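Local coordinates for protein lysozyme, putative (Bacillus anthracis, PDB 2WAG) that probably hydrolyses the beta-1,4 glycosidic bonds of bacterial cell-wall peptidoglycan, acting as a family 25 lysozyme that is inferred to retain anomeric configuration, at residues K39-K44 / T66-G71; F76-K81 / E120-E125; P101-V106 / K140-A145; D162-S167 / W180-Y185. All coordinates share one frame; numbering follows the deposited sequence. Where two conformers were deposited one is given.

Contact 1 (K39-K44 / T66-G71)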
# COMPACT_ATOMS: atom_id res chain seq x y z
N LYS A 39 -20.41 -8.47 -0.74
CA LYS A 39 -20.97 -9.80 -0.94
C LYS A 39 -20.07 -10.92 -0.50
O LYS A 39 -20.52 -12.07 -0.38
CB LYS A 39 -21.43 -9.99 -2.38
CG LYS A 39 -22.68 -9.18 -2.64
CD LYS A 39 -23.33 -9.51 -3.93
CE LYS A 39 -24.48 -8.58 -4.17
NZ LYS A 39 -25.60 -8.87 -3.24
N PHE A 40 -18.80 -10.62 -0.29
CA PHE A 40 -17.84 -11.66 0.09
C PHE A 40 -16.72 -11.08 0.91
O PHE A 40 -16.47 -9.87 0.90
CB PHE A 40 -17.29 -12.43 -1.14
CG PHE A 40 -16.47 -11.60 -2.10
CD1 PHE A 40 -15.09 -11.48 -1.96
CD2 PHE A 40 -17.07 -11.01 -3.21
CE1 PHE A 40 -14.34 -10.72 -2.88
CE2 PHE A 40 -16.34 -10.26 -4.13
CZ PHE A 40 -14.96 -10.12 -3.97
N ALA A 41 -16.03 -11.97 1.59
CA ALA A 41 -14.85 -11.67 2.36
C ALA A 41 -13.84 -12.81 2.25
O ALA A 41 -14.19 -13.92 2.35
CB ALA A 41 -15.18 -11.38 3.76
N PHE A 42 -12.59 -12.47 2.03
CA PHE A 42 -11.49 -13.41 2.22
C PHE A 42 -10.68 -12.95 3.43
O PHE A 42 -10.23 -11.80 3.48
CB PHE A 42 -10.61 -13.48 0.98
CG PHE A 42 -11.24 -14.22 -0.19
CD1 PHE A 42 -11.34 -15.61 -0.17
CD2 PHE A 42 -11.74 -13.53 -1.28
CE1 PHE A 42 -11.91 -16.30 -1.23
CE2 PHE A 42 -12.32 -14.22 -2.35
CZ PHE A 42 -12.40 -15.60 -2.32
N ILE A 43 -10.54 -13.84 4.41
CA ILE A 43 -9.95 -13.49 5.68
C ILE A 43 -8.61 -14.19 5.84
O ILE A 43 -8.52 -15.40 5.62
CB ILE A 43 -10.89 -13.96 6.82
CG1 ILE A 43 -12.29 -13.32 6.68
CG2 ILE A 43 -10.27 -13.70 8.21
CD1 ILE A 43 -13.31 -14.01 7.55
N LYS A 44 -7.56 -13.47 6.21
CA LYS A 44 -6.26 -14.13 6.42
C LYS A 44 -6.35 -15.12 7.57
O LYS A 44 -6.78 -14.75 8.67
CB LYS A 44 -5.17 -13.13 6.73
CG LYS A 44 -3.81 -13.83 6.83
CD LYS A 44 -2.68 -12.85 7.10
CE LYS A 44 -1.35 -13.59 7.27
NZ LYS A 44 -0.26 -12.64 7.61
N THR A 66 -23.08 -13.51 8.98
CA THR A 66 -23.77 -12.69 7.99
C THR A 66 -24.19 -13.54 6.80
O THR A 66 -23.95 -14.76 6.77
CB THR A 66 -22.86 -11.52 7.48
OG1 THR A 66 -21.88 -12.03 6.57
CG2 THR A 66 -22.18 -10.76 8.63
N SER A 67 -24.77 -12.90 5.78
CA SER A 67 -25.15 -13.54 4.52
C SER A 67 -24.01 -13.52 3.49
O SER A 67 -24.20 -13.97 2.37
CB SER A 67 -26.36 -12.81 3.93
OG SER A 67 -26.01 -11.50 3.51
N MET A 68 -22.86 -12.96 3.87
CA MET A 68 -21.74 -12.86 2.92
C MET A 68 -21.15 -14.22 2.63
O MET A 68 -21.16 -15.10 3.49
CB MET A 68 -20.63 -11.96 3.48
CG MET A 68 -21.08 -10.49 3.73
SD MET A 68 -19.96 -9.43 4.70
CE MET A 68 -18.60 -9.44 3.53
N ARG A 69 -20.61 -14.39 1.43
CA ARG A 69 -19.84 -15.61 1.15
C ARG A 69 -18.44 -15.39 1.73
O ARG A 69 -17.85 -14.33 1.54
CB ARG A 69 -19.76 -15.89 -0.34
CG ARG A 69 -21.13 -16.09 -1.00
CD ARG A 69 -21.06 -17.02 -2.20
NE ARG A 69 -20.74 -18.36 -1.74
CZ ARG A 69 -20.30 -19.35 -2.51
NH1 ARG A 69 -20.00 -20.52 -1.95
NH2 ARG A 69 -20.16 -19.16 -3.81
N VAL A 70 -17.91 -16.39 2.44
CA VAL A 70 -16.69 -16.19 3.19
C VAL A 70 -15.65 -17.26 2.86
O VAL A 70 -15.97 -18.46 2.79
CB VAL A 70 -16.96 -16.21 4.73
CG1 VAL A 70 -15.70 -15.96 5.52
CG2 VAL A 70 -18.02 -15.21 5.10
N GLY A 71 -14.40 -16.83 2.65
CA GLY A 71 -13.30 -17.75 2.45
C GLY A 71 -12.11 -17.30 3.28
O GLY A 71 -12.13 -16.23 3.91
O HOH W 1 -23.22 -12.81 -0.77
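Lys39 O is gripped by two donors: Arg69 N reaches it at 2.9 Å, tilted from the carbonyl plane, and a water donates to it as well. The same water makes a weak second bond to Ser67 O, so it spans the two segments where the strands begin. From there the parallel strands 40-44 and 69-71 run side by side, their axes 14° apart, through an alternating set of backbone bonds. Ala41 N donates to Arg69 O, Gly71 N to Ala41 O at 2.9 Å, and Ile43 N to Gly71 O. Carbonyl oxygens also receive CA-H groups, most closely Arg69 O, which lies 3.0 Å from Phe40 CA.

Phe40, Phe42 and Arg69 share one face of the sheet, where both phenylalanine rings pack edge-to-face with Phe182 in the barrel interior. Phe42 CG stands anti to the carbonyl carbon (chi1 -74°), which brings CD1 within 3.9 Å of Gly71 CA. Arg69 starts on this face but bends at its third torsion, and its guanidinium leaves the strand to bind Gln98 O, Phe213 O and Tyr216 O. On the other face, Ile43 CD1 meets Val70 CG1 at 3.7 Å beneath helix 56-64. Met68, bent at its third torsion (chi3 64°), brings CE to Ala41 CB at 3.9 Å, and Trp30 of helix 30-34 also touches Ala41.

Four backbone bonds thus join the strands, Phe40 and Phe42 turn their other backbone groups to strand 17-21, and the Arg69 guanidinium is drawn off from mainly apolar faces.

Contact 2 (F76-K81 / E120-E125). With SO4 (sulfate ion), chain G.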
# COMPACT_ATOMS: atom_id res chain seq x y z
N PHE A 76 1.67 -17.06 1.47
CA PHE A 76 2.74 -17.99 1.12
C PHE A 76 4.11 -17.54 1.60
O PHE A 76 4.44 -16.35 1.53
CB PHE A 76 2.74 -18.14 -0.40
CG PHE A 76 3.67 -19.20 -0.94
CD1 PHE A 76 3.40 -20.55 -0.77
CD2 PHE A 76 4.80 -18.83 -1.65
CE1 PHE A 76 4.29 -21.53 -1.30
CE2 PHE A 76 5.66 -19.78 -2.20
CZ PHE A 76 5.40 -21.12 -2.02
N SER A 77 4.90 -18.50 2.08
CA SER A 77 6.30 -18.29 2.42
C SER A 77 7.19 -18.94 1.37
O SER A 77 6.95 -20.07 0.94
CB SER A 77 6.61 -18.89 3.78
OG SER A 77 8.01 -18.86 3.98
N PHE A 78 8.25 -18.24 0.97
CA PHE A 78 9.27 -18.80 0.09
C PHE A 78 10.27 -19.68 0.84
O PHE A 78 11.17 -20.24 0.21
CB PHE A 78 9.99 -17.66 -0.64
CG PHE A 78 9.08 -16.88 -1.53
CD1 PHE A 78 8.59 -17.44 -2.69
CD2 PHE A 78 8.70 -15.58 -1.21
CE1 PHE A 78 7.73 -16.73 -3.54
CE2 PHE A 78 7.85 -14.87 -2.06
CZ PHE A 78 7.37 -15.44 -3.22
N ASP A 79 10.11 -19.81 2.16
CA ASP A 79 11.15 -20.43 2.97
C ASP A 79 10.75 -21.67 3.74
O ASP A 79 11.52 -22.14 4.57
CB ASP A 79 11.77 -19.38 3.88
CG ASP A 79 12.65 -18.44 3.09
OD1 ASP A 79 13.67 -18.89 2.54
OD2 ASP A 79 12.27 -17.27 2.94
N SER A 80 9.56 -22.21 3.46
CA SER A 80 9.20 -23.52 4.01
C SER A 80 8.45 -24.34 2.98
O SER A 80 7.99 -23.82 1.95
CB SER A 80 8.39 -23.39 5.28
OG SER A 80 7.21 -22.65 5.06
N LYS A 81 8.34 -25.63 3.24
CA LYS A 81 7.76 -26.52 2.23
C LYS A 81 6.27 -26.30 2.03
O LYS A 81 5.55 -25.96 2.96
CB LYS A 81 8.03 -27.98 2.60
CG LYS A 81 9.50 -28.40 2.48
CD LYS A 81 9.66 -29.89 2.73
CE LYS A 81 8.93 -30.29 4.00
NZ LYS A 81 9.63 -29.90 5.26
N GLU A 120 11.35 -22.35 -10.43
CA GLU A 120 11.27 -23.80 -10.18
C GLU A 120 10.94 -24.12 -8.74
O GLU A 120 10.18 -25.04 -8.44
CB GLU A 120 12.63 -24.47 -10.50
CG GLU A 120 12.78 -25.96 -10.05
CD GLU A 120 14.24 -26.48 -9.98
OE1 GLU A 120 14.44 -27.72 -9.79
OE2 GLU A 120 15.18 -25.68 -10.09
N ASP A 121 11.55 -23.38 -7.83
CA ASP A 121 11.35 -23.66 -6.43
C ASP A 121 9.96 -23.26 -5.97
O ASP A 121 9.39 -23.90 -5.11
CB ASP A 121 12.42 -22.97 -5.59
CG ASP A 121 13.80 -23.53 -5.84
OD1 ASP A 121 13.92 -24.74 -6.11
OD2 ASP A 121 14.77 -22.76 -5.79
N VAL A 122 9.42 -22.20 -6.55
CA VAL A 122 8.06 -21.82 -6.24
C VAL A 122 7.08 -22.85 -6.83
O VAL A 122 6.17 -23.29 -6.15
CB VAL A 122 7.77 -20.40 -6.74
CG1 VAL A 122 6.33 -20.01 -6.47
CG2 VAL A 122 8.74 -19.41 -6.05
N THR A 123 7.29 -23.26 -8.07
CA THR A 123 6.41 -24.26 -8.67
C THR A 123 6.34 -25.53 -7.82
O THR A 123 5.28 -26.09 -7.61
CB THR A 123 6.83 -24.57 -10.10
OG1 THR A 123 6.76 -23.38 -10.89
CG2 THR A 123 5.92 -25.66 -10.72
N LYS A 124 7.50 -26.00 -7.33
CA LYS A 124 7.49 -27.24 -6.55
C LYS A 124 6.58 -27.11 -5.33
O LYS A 124 5.73 -27.97 -5.05
CB LYS A 124 8.90 -27.61 -6.04
CG LYS A 124 9.86 -28.07 -7.09
CD LYS A 124 11.20 -28.45 -6.42
CE LYS A 124 12.30 -28.69 -7.40
NZ LYS A 124 13.49 -29.28 -6.71
N GLU A 125 6.78 -26.05 -4.55
CA GLU A 125 6.13 -25.96 -3.27
C GLU A 125 4.67 -25.51 -3.41
O GLU A 125 3.78 -26.02 -2.74
CB GLU A 125 6.90 -25.03 -2.32
CG GLU A 125 8.37 -25.42 -2.15
CD GLU A 125 8.59 -26.86 -1.72
OE1 GLU A 125 7.72 -27.43 -1.05
OE2 GLU A 125 9.68 -27.40 -2.05
S SO4 G . 8.29 -19.85 7.34
O1 SO4 G . 8.18 -18.43 7.09
O2 SO4 G . 7.20 -20.61 7.96
O3 SO4 G . 9.63 -20.32 7.73
O4 SO4 G . 8.21 -20.35 5.95
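A trans first torsion (chi1 -172°) swings the Phe76 ring toward helix 119-137, while Glu125, bent back at its second torsion (chi2 -54°), runs past the edge of that ring, the side chains crossing at about a right angle. Glu125 CB sits at the ring's edge, 4.2 Å from Phe76 CZ. The bend carries the carboxylate past the phenylalanine to the backbone of the facing loop, where OE1 lies 3.4 Å from Lys81 CA. Lys81 is the N-cap residue of helix 82-92, and OE1 accepts a hydrogen bond from Gly82 N. A carboxylate at the start of a helix would probably be stabilised by the partial positive charge there.

Val122, one turn earlier, divides its methyls between two rings. CG2 comes to the edge of Phe78, 3.8 Å from CE1, whereas CG1 approaches Phe76 CE2 more loosely at 4.3 Å. The rings also touch, Phe78 CE1 lying in the plane of Phe76 at its edge.

Behind these aromatics the loop is held by an ST turn, in which Ser77 OG accepts from Asp79 N at 2.9 Å. Ser80 OG donates to a sulfate oxygen at 2.7 Å, and Ser49 N binds the same ion, probably derived from the crystallisation liquor. The arrangement is that of a beta-alpha loop of a TIM-type barrel, leading from strand 69-75 into helix 82-92 and packed against the start of helix 119-137.

Contact 3 (P101-V106 / K140-A145)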
# COMPACT_ATOMS: atom_id res chain seq x y z
N PRO A 101 -13.73 -20.98 -2.10
CA PRO A 101 -12.52 -21.79 -2.20
C PRO A 101 -11.35 -21.17 -1.45
O PRO A 101 -11.31 -19.93 -1.24
CB PRO A 101 -12.24 -21.82 -3.70
CG PRO A 101 -13.59 -21.52 -4.35
CD PRO A 101 -14.21 -20.52 -3.41
N PRO A 102 -10.37 -21.99 -1.07
CA PRO A 102 -9.18 -21.46 -0.41
C PRO A 102 -8.35 -20.61 -1.36
O PRO A 102 -8.34 -20.84 -2.57
CB PRO A 102 -8.39 -22.71 -0.02
CG PRO A 102 -8.95 -23.82 -0.78
CD PRO A 102 -10.29 -23.45 -1.32
N VAL A 103 -7.68 -19.62 -0.78
CA VAL A 103 -6.77 -18.76 -1.52
C VAL A 103 -5.33 -18.90 -1.01
O VAL A 103 -5.12 -18.94 0.16
CB VAL A 103 -7.17 -17.30 -1.36
CG1 VAL A 103 -6.16 -16.35 -1.96
CG2 VAL A 103 -8.59 -17.06 -1.88
N ILE A 104 -4.38 -18.98 -1.96
CA ILE A 104 -2.98 -18.84 -1.61
C ILE A 104 -2.49 -17.51 -2.19
O ILE A 104 -2.62 -17.27 -3.39
CB ILE A 104 -2.11 -19.99 -2.13
CG1 ILE A 104 -2.68 -21.35 -1.71
CG2 ILE A 104 -0.70 -19.81 -1.59
CD1 ILE A 104 -2.05 -22.52 -2.45
N ASP A 105 -1.94 -16.67 -1.31
CA ASP A 105 -1.50 -15.33 -1.63
C ASP A 105 0.02 -15.37 -1.86
O ASP A 105 0.78 -15.69 -0.93
CB ASP A 105 -1.92 -14.43 -0.46
CG ASP A 105 -1.50 -12.98 -0.59
OD1 ASP A 105 -0.38 -12.69 -1.11
OD2 ASP A 105 -2.28 -12.15 -0.10
N VAL A 106 0.43 -15.10 -3.09
CA VAL A 106 1.85 -15.19 -3.50
C VAL A 106 2.33 -13.78 -3.88
O VAL A 106 1.88 -13.21 -4.90
CB VAL A 106 2.03 -16.14 -4.69
CG1 VAL A 106 3.50 -16.27 -5.06
CG2 VAL A 106 1.40 -17.51 -4.41
N LYS A 140 -11.64 -25.83 -6.34
CA LYS A 140 -10.52 -25.28 -7.11
C LYS A 140 -9.88 -24.12 -6.34
O LYS A 140 -10.57 -23.21 -5.87
CB LYS A 140 -10.98 -24.80 -8.47
CG LYS A 140 -9.93 -23.95 -9.19
CD LYS A 140 -10.48 -23.31 -10.45
CE LYS A 140 -10.89 -24.36 -11.48
NZ LYS A 140 -11.48 -23.71 -12.68
N VAL A 141 -8.57 -24.17 -6.21
CA VAL A 141 -7.84 -23.17 -5.43
C VAL A 141 -7.67 -21.87 -6.21
O VAL A 141 -7.51 -21.86 -7.46
CB VAL A 141 -6.49 -23.76 -4.99
CG1 VAL A 141 -5.61 -22.71 -4.31
CG2 VAL A 141 -6.76 -24.97 -4.10
N ILE A 142 -7.77 -20.76 -5.48
CA ILE A 142 -7.52 -19.43 -6.03
C ILE A 142 -6.10 -18.98 -5.67
O ILE A 142 -5.70 -19.11 -4.52
CB ILE A 142 -8.52 -18.42 -5.41
CG1 ILE A 142 -9.98 -18.78 -5.77
CG2 ILE A 142 -8.21 -17.01 -5.89
CD1 ILE A 142 -10.96 -18.19 -4.79
N LEU A 143 -5.37 -18.45 -6.66
CA LEU A 143 -4.08 -17.82 -6.39
C LEU A 143 -4.23 -16.31 -6.49
O LEU A 143 -4.65 -15.81 -7.54
CB LEU A 143 -3.02 -18.28 -7.40
CG LEU A 143 -2.77 -19.79 -7.44
CD1 LEU A 143 -1.77 -20.12 -8.53
CD2 LEU A 143 -2.28 -20.31 -6.07
N TYR A 144 -3.91 -15.61 -5.40
CA TYR A 144 -3.80 -14.15 -5.43
C TYR A 144 -2.36 -13.81 -5.71
O TYR A 144 -1.45 -14.42 -5.12
CB TYR A 144 -4.20 -13.57 -4.08
CG TYR A 144 -3.85 -12.09 -3.94
CD1 TYR A 144 -4.76 -11.09 -4.29
CD2 TYR A 144 -2.59 -11.71 -3.46
CE1 TYR A 144 -4.42 -9.74 -4.14
CE2 TYR A 144 -2.24 -10.37 -3.33
CZ TYR A 144 -3.16 -9.39 -3.65
OH TYR A 144 -2.82 -8.07 -3.46
N ALA A 145 -2.15 -12.83 -6.53
CA ALA A 145 -0.80 -12.34 -6.81
C ALA A 145 -0.79 -10.86 -7.14
O ALA A 145 -1.73 -10.38 -7.66
CB ALA A 145 -0.16 -13.12 -7.95
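A beta-alpha-beta unit of the TIM-like barrel brings strands 103-106 and 142-145 together, with helix 119-137 making the crossover between them. The strands run parallel. Ile142 N donates to Pro102 O at 3.0 Å in an almost straight bond, Ile104 N to Ile142 O, Tyr144 N to Ile104 O, and Val106 N to Tyr144 O at 2.8 Å.

Ile104, Val141 and Leu143 lie on the helix side of this pair. Ile104 CD1 meets Val141 CG1 and its CB meets Leu143 CD2, both at 4.0 Å, while Leu126 and Met129 of the crossover helix cover Ile104. Val103, Ile142, Asp105 and Tyr144 face the barrel interior instead. Val103 splits its branches there: CG2 packs 3.8 Å from Ile142 CB, and CG1 turns to Tyr144 CB, with Trp164 of the next strand against both valine and isoleucine.

Both Asp105 and Tyr144 extend with CG anti to the backbone N. These torsions (chi1 178° and 168°) lay them side by side, pointing the same way, with carboxylate and ring planes 48° apart and Asp105 CG 3.3 Å from Tyr144 CD2.

Contact 4 (D162-S167 / W180-Y185). With SO4 (sulfate ion), chain F; SO4 (sulfate ion), chain D.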
# COMPACT_ATOMS: atom_id res chain seq x y z
N ASP A 162 -7.85 -20.61 -10.20
CA ASP A 162 -8.38 -19.30 -10.64
C ASP A 162 -7.46 -18.19 -10.12
O ASP A 162 -6.78 -18.37 -9.10
CB ASP A 162 -9.78 -19.07 -10.07
CG ASP A 162 -10.87 -19.82 -10.84
OD1 ASP A 162 -10.59 -20.27 -11.97
OD2 ASP A 162 -11.99 -19.91 -10.33
N ILE A 163 -7.43 -17.07 -10.83
CA ILE A 163 -6.52 -15.97 -10.51
C ILE A 163 -7.24 -14.78 -9.89
O ILE A 163 -8.28 -14.33 -10.39
CB ILE A 163 -5.73 -15.50 -11.76
CG1 ILE A 163 -5.02 -16.68 -12.45
CG2 ILE A 163 -4.75 -14.36 -11.38
CD1 ILE A 163 -4.07 -17.44 -11.54
N TRP A 164 -6.67 -14.30 -8.79
CA TRP A 164 -7.12 -13.09 -8.15
C TRP A 164 -5.95 -12.10 -8.29
O TRP A 164 -4.88 -12.32 -7.71
CB TRP A 164 -7.47 -13.40 -6.69
CG TRP A 164 -7.85 -12.25 -5.80
CD1 TRP A 164 -8.04 -10.92 -6.13
CD2 TRP A 164 -8.07 -12.35 -4.40
NE1 TRP A 164 -8.37 -10.21 -4.99
CE2 TRP A 164 -8.38 -11.06 -3.91
CE3 TRP A 164 -7.99 -13.42 -3.49
CZ2 TRP A 164 -8.61 -10.81 -2.55
CZ3 TRP A 164 -8.22 -13.19 -2.16
CH2 TRP A 164 -8.52 -11.89 -1.69
N ILE A 165 -6.12 -11.05 -9.10
CA ILE A 165 -5.00 -10.15 -9.42
C ILE A 165 -5.13 -8.81 -8.71
O ILE A 165 -6.22 -8.23 -8.64
CB ILE A 165 -4.91 -9.94 -10.97
CG1 ILE A 165 -3.65 -9.16 -11.35
CG2 ILE A 165 -6.17 -9.28 -11.54
CD1 ILE A 165 -2.32 -9.88 -11.07
N ARG A 166 -4.02 -8.32 -8.17
CA ARG A 166 -4.00 -6.95 -7.65
C ARG A 166 -3.75 -5.98 -8.79
O ARG A 166 -2.78 -6.11 -9.53
CB ARG A 166 -2.91 -6.78 -6.58
CG ARG A 166 -3.02 -5.43 -5.87
CD ARG A 166 -1.87 -5.15 -4.90
NE ARG A 166 -0.71 -4.64 -5.63
CZ ARG A 166 0.50 -4.46 -5.09
NH1 ARG A 166 0.74 -4.77 -3.82
NH2 ARG A 166 1.48 -3.97 -5.85
N SER A 167 -4.63 -4.99 -8.91
CA SER A 167 -4.42 -3.91 -9.87
C SER A 167 -5.05 -2.62 -9.34
O SER A 167 -6.22 -2.33 -9.62
CB SER A 167 -5.01 -4.29 -11.23
OG SER A 167 -4.68 -3.34 -12.23
N TRP A 180 -9.01 -13.17 -15.47
CA TRP A 180 -9.00 -13.16 -14.01
C TRP A 180 -10.37 -13.50 -13.45
O TRP A 180 -11.41 -13.32 -14.13
CB TRP A 180 -8.48 -11.83 -13.45
CG TRP A 180 -9.22 -10.61 -13.95
CD1 TRP A 180 -8.90 -9.87 -15.04
CD2 TRP A 180 -10.42 -10.05 -13.41
NE1 TRP A 180 -9.82 -8.85 -15.20
CE2 TRP A 180 -10.77 -8.94 -14.22
CE3 TRP A 180 -11.24 -10.36 -12.31
CZ2 TRP A 180 -11.90 -8.15 -13.96
CZ3 TRP A 180 -12.36 -9.57 -12.06
CH2 TRP A 180 -12.68 -8.48 -12.88
N THR A 181 -10.39 -13.97 -12.21
CA THR A 181 -11.63 -14.31 -11.52
C THR A 181 -12.00 -13.28 -10.43
O THR A 181 -13.17 -12.96 -10.26
CB THR A 181 -11.54 -15.73 -10.91
OG1 THR A 181 -11.23 -16.67 -11.94
CG2 THR A 181 -12.84 -16.12 -10.20
N PHE A 182 -11.00 -12.76 -9.72
CA PHE A 182 -11.17 -11.64 -8.81
C PHE A 182 -10.13 -10.58 -9.12
O PHE A 182 -9.03 -10.88 -9.61
CB PHE A 182 -11.01 -12.06 -7.34
CG PHE A 182 -12.07 -13.03 -6.86
CD1 PHE A 182 -13.24 -12.58 -6.23
CD2 PHE A 182 -11.88 -14.41 -6.99
CE1 PHE A 182 -14.19 -13.48 -5.74
CE2 PHE A 182 -12.84 -15.31 -6.55
CZ PHE A 182 -13.99 -14.86 -5.92
N TRP A 183 -10.49 -9.33 -8.81
CA TRP A 183 -9.60 -8.18 -9.03
C TRP A 183 -9.60 -7.32 -7.77
O TRP A 183 -10.66 -6.84 -7.35
CB TRP A 183 -10.15 -7.37 -10.23
CG TRP A 183 -9.64 -5.97 -10.40
CD1 TRP A 183 -8.43 -5.46 -10.00
CD2 TRP A 183 -10.34 -4.89 -11.04
NE1 TRP A 183 -8.35 -4.11 -10.32
CE2 TRP A 183 -9.51 -3.75 -10.98
CE3 TRP A 183 -11.58 -4.79 -11.69
CZ2 TRP A 183 -9.89 -2.52 -11.52
CZ3 TRP A 183 -11.96 -3.56 -12.23
CH2 TRP A 183 -11.11 -2.44 -12.14
N GLN A 184 -8.43 -7.16 -7.15
CA GLN A 184 -8.27 -6.23 -6.02
C GLN A 184 -7.98 -4.86 -6.59
O GLN A 184 -6.92 -4.63 -7.22
CB GLN A 184 -7.12 -6.67 -5.12
CG GLN A 184 -6.96 -5.85 -3.87
CD GLN A 184 -5.92 -6.47 -3.01
OE1 GLN A 184 -4.75 -6.21 -3.21
NE2 GLN A 184 -6.33 -7.36 -2.14
N TYR A 185 -8.92 -3.93 -6.39
CA TYR A 185 -8.82 -2.62 -7.06
C TYR A 185 -8.39 -1.47 -6.16
O TYR A 185 -8.04 -0.39 -6.67
CB TYR A 185 -10.12 -2.30 -7.79
CG TYR A 185 -11.33 -2.10 -6.92
CD1 TYR A 185 -11.65 -0.83 -6.41
CD2 TYR A 185 -12.15 -3.16 -6.59
CE1 TYR A 185 -12.77 -0.63 -5.63
CE2 TYR A 185 -13.28 -2.99 -5.80
CZ TYR A 185 -13.58 -1.73 -5.32
OH TYR A 185 -14.73 -1.59 -4.55
S SO4 F . -0.59 -2.25 -8.71
O1 SO4 F . 0.61 -3.09 -8.50
O2 SO4 F . -0.74 -2.36 -10.13
O3 SO4 F . -1.64 -2.84 -7.97
O4 SO4 F . -0.08 -0.98 -8.28
S SO4 D . -15.94 1.67 -5.47
O1 SO4 D . -15.36 1.39 -6.79
O2 SO4 D . -17.32 1.13 -5.46
O3 SO4 D . -16.06 3.13 -5.28
O4 SO4 D . -15.32 1.04 -4.28
O HOH W 2 -8.89 -16.83 -13.33
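Strands 162-166 and 182-185 run parallel, 12° apart with axes 4.6 Å from each other, as neighbouring staves of the TIM-like barrel. A beta bulge at Thr181 and Phe182 lets Ile163 O accept from both their N-H groups, Thr181 N at 2.8 Å and Phe182 N at 3.2 Å. Beyond it the pairing is regular, with Ile165 N bound to Phe182 O, Gln184 N to Ile165 O and Ser167 N to Gln184 O. A water joins Ile163 N to Thr181 OG1 beside the bulge.

On the inner face, Phe182 CB sits over the five-membered ring of Trp164, 3.7 Å from its centroid, in a CH-pi contact. The phenyl group beyond turns its edge to the same indole face, the planes 54° apart, while Trp164 NE1 is bound by Asn204 OD1. Gln184 reaches inward as an extended chain with CG anti to the backbone N, and its OE1 passes 3.3 Å from Arg166 CG. Both ends of this buried amide are engaged, OE1 by Tyr144 OH and NE2 by Asp20 OD1.

Ile165 and the remaining tryptophans occupy the outer face, where Ile165 CG2 meets Trp180 CB at 3.9 Å and Tyr185 CB lies over one face of the Trp183 indole. That indole closes the strand end: Trp183 NE1 donates in its ring plane to Ser167 O, 2.9 Å away and nearly straight at 176°.

Overall arrangement
Contacts 1, 3 and 4 are strand pairs of one curled sheet and follow in series along the chain. Strands 69-75 and 103-106 are neighbours, as are 142-145 and 162-166. The centre of contact 3 lies about 14 Å from that of contact 1 and about 10 Å from that of contact 4. Phe42 touches both across the interior, so sheet curvature brings the first and last pairs together in a shared aromatic core. Contact 2 opens after contact 1 closes and lies at the periphery, about 27 Å from it between centres. Its segments alternate with those of contact 3; helix 119-137 links the two, and Phe76 N meets Asp105 O in a probable hydrogen bond.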